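PDB 2GIA: mitochondrial RNA-binding protein 2, which probably binds guide RNA and mRNA in a complex with its partner MRP1, in which it is thought to act as an RNA matchmaker during mitochondrial RNA editing. Local coordinates for residues P44-V49 with Q177-Q182; Y135-K140 with A171-L176. All coordinates share one frame; numbering follows the deposited sequence.

Contact 1. Residues P44-V49 with Q177-Q182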
loop_
_atom_site.group_PDB
_atom_site.type_symbol
_atom_site.label_atom_id
_atom_site.label_comp_id
_atom_site.label_asym_id
_atom_site.label_seq_id
_atom_site.Cartn_x
_atom_site.Cartn_y
_atom_site.Cartn_z
ATOM N N PRO D 44 -14.060 9.106 6.075
ATOM C CA PRO D 44 -13.697 8.026 5.143
ATOM C C PRO D 44 -14.544 6.831 5.624
ATOM O O PRO D 44 -14.698 6.627 6.835
ATOM C CB PRO D 44 -12.216 7.806 5.436
ATOM C CG PRO D 44 -11.743 9.206 5.712
ATOM C CD PRO D 44 -12.871 9.795 6.608
ATOM N N ALA D 45 -15.058 6.010 4.718
ATOM C CA ALA D 45 -15.941 4.915 5.170
ATOM C C ALA D 45 -16.244 3.914 4.068
ATOM O O ALA D 45 -15.949 4.131 2.898
ATOM C CB ALA D 45 -17.308 5.541 5.599
ATOM N N PHE D 46 -16.825 2.798 4.452
ATOM C CA PHE D 46 -17.352 1.863 3.446
ATOM C C PHE D 46 -18.622 1.272 4.069
ATOM O O PHE D 46 -18.790 1.321 5.279
ATOM C CB PHE D 46 -16.388 0.750 3.017
ATOM C CG PHE D 46 -16.052 -0.249 4.085
ATOM C CD1 PHE D 46 -16.684 -1.496 4.110
ATOM C CD2 PHE D 46 -15.064 0.039 5.049
ATOM C CE1 PHE D 46 -16.352 -2.458 5.076
ATOM C CE2 PHE D 46 -14.722 -0.932 6.025
ATOM C CZ PHE D 46 -15.371 -2.174 6.033
ATOM N N ASP D 47 -19.520 0.733 3.250
ATOM C CA ASP D 47 -20.770 0.176 3.783
ATOM C C ASP D 47 -20.794 -1.322 3.645
ATOM O O ASP D 47 -20.304 -1.848 2.620
ATOM C CB ASP D 47 -21.952 0.732 2.992
ATOM C CG ASP D 47 -21.951 2.220 2.920
ATOM O OD1 ASP D 47 -21.708 2.860 3.960
ATOM O OD2 ASP D 47 -22.202 2.768 1.817
ATOM N N VAL D 48 -21.362 -2.020 4.634
ATOM C CA VAL D 48 -21.503 -3.474 4.555
ATOM C C VAL D 48 -23.037 -3.565 4.466
ATOM O O VAL D 48 -23.747 -3.342 5.446
ATOM C CB VAL D 48 -20.968 -4.201 5.811
ATOM C CG1 VAL D 48 -21.336 -5.733 5.748
ATOM C CG2 VAL D 48 -19.422 -4.081 5.870
ATOM N N VAL D 49 -23.531 -3.869 3.267
ATOM C CA VAL D 49 -24.959 -3.870 2.996
ATOM C C VAL D 49 -25.580 -5.258 2.972
ATOM O O VAL D 49 -25.172 -6.119 2.196
ATOM C CB VAL D 49 -25.217 -3.148 1.658
ATOM C CG1 VAL D 49 -26.706 -2.848 1.489
ATOM C CG2 VAL D 49 -24.389 -1.859 1.584
ATOM N N GLN D 177 -10.037 -5.033 6.062
ATOM C CA GLN D 177 -8.593 -5.066 6.283
ATOM C C GLN D 177 -7.913 -3.858 5.601
ATOM O O GLN D 177 -7.021 -3.242 6.183
ATOM C CB GLN D 177 -8.001 -6.418 5.783
ATOM C CG GLN D 177 -6.530 -6.787 6.293
ATOM C CD GLN D 177 -5.394 -6.001 5.599
ATOM O OE1 GLN D 177 -5.549 -5.555 4.469
ATOM N NE2 GLN D 177 -4.227 -5.866 6.274
ATOM N N ARG D 178 -8.322 -3.516 4.373
ATOM C CA ARG D 178 -7.692 -2.356 3.688
ATOM C C ARG D 178 -8.096 -1.048 4.368
ATOM O O ARG D 178 -7.294 -0.115 4.490
ATOM C CB ARG D 178 -8.079 -2.317 2.194
ATOM C CG ARG D 178 -7.628 -3.580 1.403
ATOM C CD ARG D 178 -6.186 -4.015 1.789
ATOM N NE ARG D 178 -5.143 -2.996 1.526
ATOM C CZ ARG D 178 -3.908 -3.022 2.048
ATOM N NH1 ARG D 178 -3.546 -4.005 2.885
ATOM N NH2 ARG D 178 -2.997 -2.115 1.675
ATOM N N PHE D 179 -9.359 -0.965 4.778
ATOM C CA PHE D 179 -9.842 0.232 5.450
ATOM C C PHE D 179 -9.049 0.483 6.738
ATOM O O PHE D 179 -8.571 1.594 6.961
ATOM C CB PHE D 179 -11.336 0.093 5.794
ATOM C CG PHE D 179 -11.887 1.299 6.540
ATOM C CD1 PHE D 179 -11.937 1.304 7.934
ATOM C CD2 PHE D 179 -12.351 2.407 5.849
ATOM C CE1 PHE D 179 -12.454 2.400 8.618
ATOM C CE2 PHE D 179 -12.882 3.522 6.515
ATOM C CZ PHE D 179 -12.938 3.518 7.911
ATOM N N LEU D 180 -8.918 -0.547 7.578
ATOM C CA LEU D 180 -8.166 -0.427 8.821
ATOM C C LEU D 180 -6.700 -0.143 8.517
ATOM O O LEU D 180 -6.033 0.592 9.256
ATOM C CB LEU D 180 -8.257 -1.715 9.656
ATOM C CG LEU D 180 -9.681 -1.924 10.216
ATOM C CD1 LEU D 180 -9.727 -3.175 11.014
ATOM C CD2 LEU D 180 -10.113 -0.714 11.075
ATOM N N THR D 181 -6.172 -0.755 7.461
ATOM C CA THR D 181 -4.758 -0.471 7.091
ATOM C C THR D 181 -4.602 1.023 6.778
ATOM O O THR D 181 -3.640 1.675 7.252
ATOM C CB THR D 181 -4.346 -1.329 5.896
ATOM O OG1 THR D 181 -4.252 -2.703 6.344
ATOM C CG2 THR D 181 -2.949 -0.881 5.330
ATOM N N GLN D 182 -5.525 1.576 5.976
ATOM C CA GLN D 182 -5.466 3.032 5.668
ATOM C C GLN D 182 -5.672 3.842 6.966
ATOM O O GLN D 182 -4.950 4.791 7.208
ATOM C CB GLN D 182 -6.570 3.443 4.690
ATOM C CG GLN D 182 -6.311 2.905 3.274
ATOM C CD GLN D 182 -5.251 3.731 2.573
ATOM O OE1 GLN D 182 -5.500 4.856 2.144
ATOM N NE2 GLN D 182 -4.078 3.189 2.471
#

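Contact 2. Residues Y135-K140 with A171-L176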
loop_
_atom_site.group_PDB
_atom_site.type_symbol
_atom_site.label_atom_id
_atom_site.label_comp_id
_atom_site.label_asym_id
_atom_site.label_seq_id
_atom_site.Cartn_x
_atom_site.Cartn_y
_atom_site.Cartn_z
ATOM N N TYR D 135 -11.159 -16.938 5.179
ATOM C CA TYR D 135 -11.157 -15.514 4.936
ATOM C C TYR D 135 -12.490 -14.809 5.186
ATOM O O TYR D 135 -12.744 -13.775 4.571
ATOM C CB TYR D 135 -10.691 -15.262 3.493
ATOM C CG TYR D 135 -9.322 -15.875 3.201
ATOM C CD1 TYR D 135 -8.199 -15.476 3.919
ATOM C CD2 TYR D 135 -9.169 -16.897 2.256
ATOM C CE1 TYR D 135 -6.966 -16.069 3.721
ATOM C CE2 TYR D 135 -7.920 -17.510 2.048
ATOM C CZ TYR D 135 -6.829 -17.086 2.785
ATOM O OH TYR D 135 -5.589 -17.655 2.599
ATOM N N THR D 136 -13.344 -15.361 6.056
ATOM C CA THR D 136 -14.630 -14.713 6.389
ATOM C C THR D 136 -14.619 -14.535 7.903
ATOM O O THR D 136 -13.975 -15.295 8.633
ATOM C CB THR D 136 -15.899 -15.529 5.963
ATOM O OG1 THR D 136 -15.962 -16.755 6.701
ATOM C CG2 THR D 136 -15.868 -15.814 4.449
ATOM N N PHE D 137 -15.331 -13.516 8.363
ATOM C CA PHE D 137 -15.304 -13.169 9.764
ATOM C C PHE D 137 -16.673 -12.778 10.262
ATOM O O PHE D 137 -17.571 -12.505 9.464
ATOM C CB PHE D 137 -14.334 -12.004 9.965
ATOM C CG PHE D 137 -12.924 -12.338 9.577
ATOM C CD1 PHE D 137 -12.013 -12.788 10.530
ATOM C CD2 PHE D 137 -12.528 -12.294 8.244
ATOM C CE1 PHE D 137 -10.720 -13.196 10.152
ATOM C CE2 PHE D 137 -11.241 -12.697 7.860
ATOM C CZ PHE D 137 -10.340 -13.148 8.812
ATOM N N THR D 138 -16.803 -12.736 11.591
ATOM C CA THR D 138 -18.068 -12.392 12.219
ATOM C C THR D 138 -17.959 -11.366 13.343
ATOM O O THR D 138 -17.161 -11.539 14.243
ATOM C CB THR D 138 -18.741 -13.658 12.840
ATOM O OG1 THR D 138 -18.992 -14.611 11.800
ATOM C CG2 THR D 138 -20.075 -13.259 13.507
ATOM N N LEU D 139 -18.759 -10.303 13.264
ATOM C CA LEU D 139 -18.822 -9.286 14.313
ATOM C C LEU D 139 -20.139 -9.611 15.094
ATOM O O LEU D 139 -21.223 -9.639 14.494
ATOM C CB LEU D 139 -18.937 -7.866 13.714
ATOM C CG LEU D 139 -19.126 -6.711 14.728
ATOM C CD1 LEU D 139 -17.974 -6.684 15.679
ATOM C CD2 LEU D 139 -19.261 -5.344 14.043
ATOM N N LYS D 140 -20.013 -9.910 16.387
ATOM C CA LYS D 140 -21.158 -10.236 17.281
ATOM C C LYS D 140 -21.089 -9.223 18.409
ATOM O O LYS D 140 -20.041 -9.070 19.047
ATOM C CB LYS D 140 -21.011 -11.621 17.914
ATOM C CG LYS D 140 -20.736 -12.761 16.962
ATOM C CD LYS D 140 -20.174 -13.955 17.740
ATOM C CE LYS D 140 -19.711 -15.107 16.846
ATOM N NZ LYS D 140 -19.112 -16.175 17.707
ATOM N N ALA D 171 -15.094 -10.630 0.389
ATOM C CA ALA D 171 -14.927 -9.256 -0.099
ATOM C C ALA D 171 -15.012 -8.242 1.032
ATOM O O ALA D 171 -14.192 -7.346 1.127
ATOM C CB ALA D 171 -15.985 -8.929 -1.166
ATOM N N GLU D 172 -16.031 -8.366 1.869
ATOM C CA GLU D 172 -16.232 -7.423 2.978
ATOM C C GLU D 172 -15.101 -7.436 3.995
ATOM O O GLU D 172 -14.762 -6.387 4.571
ATOM C CB GLU D 172 -17.595 -7.733 3.656
ATOM C CG GLU D 172 -18.737 -7.543 2.652
ATOM C CD GLU D 172 -20.080 -8.237 3.057
ATOM O OE1 GLU D 172 -20.062 -9.217 3.832
ATOM O OE2 GLU D 172 -21.140 -7.790 2.572
ATOM N N SER D 173 -14.512 -8.608 4.217
ATOM C CA SER D 173 -13.419 -8.750 5.151
ATOM C C SER D 173 -12.177 -8.074 4.562
ATOM O O SER D 173 -11.424 -7.409 5.273
ATOM C CB SER D 173 -13.118 -10.233 5.378
ATOM O OG SER D 173 -14.217 -10.846 6.025
ATOM N N LEU D 174 -11.962 -8.278 3.262
ATOM C CA LEU D 174 -10.821 -7.646 2.576
ATOM C C LEU D 174 -11.020 -6.136 2.659
ATOM O O LEU D 174 -10.087 -5.390 2.923
ATOM C CB LEU D 174 -10.803 -8.106 1.106
ATOM C CG LEU D 174 -9.646 -7.627 0.231
ATOM C CD1 LEU D 174 -8.329 -7.847 0.968
ATOM C CD2 LEU D 174 -9.647 -8.431 -1.097
ATOM N N MET D 175 -12.250 -5.672 2.433
ATOM C CA MET D 175 -12.523 -4.248 2.537
ATOM C C MET D 175 -12.190 -3.723 3.919
ATOM O O MET D 175 -11.598 -2.666 4.044
ATOM C CB MET D 175 -13.987 -3.935 2.238
ATOM C CG MET D 175 -14.347 -4.098 0.774
ATOM S SD MET D 175 -16.150 -3.952 0.475
ATOM C CE MET D 175 -16.202 -2.254 0.746
ATOM N N LEU D 176 -12.567 -4.464 4.962
ATOM C CA LEU D 176 -12.273 -4.011 6.321
ATOM C C LEU D 176 -10.752 -4.018 6.562
ATOM O O LEU D 176 -10.231 -3.105 7.189
ATOM C CB LEU D 176 -12.993 -4.918 7.351
ATOM C CG LEU D 176 -12.764 -4.550 8.828
ATOM C CD1 LEU D 176 -13.381 -3.172 9.136
ATOM C CD2 LEU D 176 -13.368 -5.644 9.719
#

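Contact 1. Residues P44-V49 with Q177-Q182
In the Whirly-like fold of the MRP proteins, two four-stranded antiparallel sheets are packed with helices, and here the C-terminal helix 170-187 lies against strand 45-50, the first strand of one sheet, through the rings of F46 and F179. The pair is an offset edge-to-face stack: the F46 edge is directed at the F179 face, the centroids are 5.3 Å apart and the planes meet at 62°. The CD2-CE2 side of F46 does the touching. CE2 of F46 lies 3.5 Å from CB of F179, while CD2 of F46 is 3.7 Å from CD2 of F179, so the contact falls on the root of the F179 ring and on one of its flanks. F179 extends its ring past F46 to the start of the strand because its CG stands anti to the backbone N (chi1 178°). There CE2 of F179 is 3.6 Å from the carbonyl O of P44, which sits at the ring edge near its plane, and also 3.6 Å from CA of A45. No hydrogen bond crosses between the segments; they bury 162 Å², and apart from P44 O the closest contacts are between carbon atoms. On the helix, R178 NH1 donates to Q177 OE1 (3.0 Å) in the amide plane, on a lone pair, and R178 NE forms a salt bridge with D144 of an MRP1 chain. F179 also meets the rings of F147 and F149 of that MRP1 chain and touches V64 of strand 60-67, whereas L180 packs on helix 101-109.

Contact 2. Residues Y135-K140 with A171-L176
S173 sets its OG against one edge of the F137 ring, where the C-terminal helix 170-187 of this Whirly-like fold passes the beginning of strand 137-145 in the second antiparallel sheet. OG of S173 lies 3.1 Å from CD2 of F137, at the ring edge and near the ring plane; CB of S173 stands off that plane, 3.6 Å from the same carbon. The ring therefore offers its C-H rim to the hydroxyl oxygen. The CB of F137 points toward the helix, and a chi1 of -62°, which sets CG anti to the carbonyl carbon, brings the CD2 corner of the ring to S173 OG. T136 and S173 have the nearest CA atoms of the two segments, 6.2 Å apart, and the summed buried area is just 96 Å², evidence of a small contact made at one helical position. No hydrogen bond joins the segments. The serine hydroxyl bonds instead to D169 O, one turn back along the chain, which provides a polar partner for this buried group. Around the contact, F137 packs on V108 and L109 of helix 101-109 and on P129, while F168 touches S173. The backbone of Y135 completes the approach, its carbonyl O lying 3.6 Å from S173 OG and 3.7 Å from S173 CB.

How the contacts relate
Both contacts use successive parts of helix 170-187, and their centres are 10 Å apart. Contact 2 joins the helix to strand 137-145 of one sheet; contact 1, further along the helix, joins it to strand 45-50 of the other. One helix thus bridges the two sheets. F46 connects the contacts directly: its CD1 lies 3.5 Å from CE of M175, and its CZ is 3.6 Å from CA of L176. A further touch runs from V48 CG1 to E172 OE2, at 3.8 Å. In sequence, contact 2 falls between the two segments of contact 1. MRP1 chains reach both contacts, which places them beside subunit interfaces of the four-chain assembly.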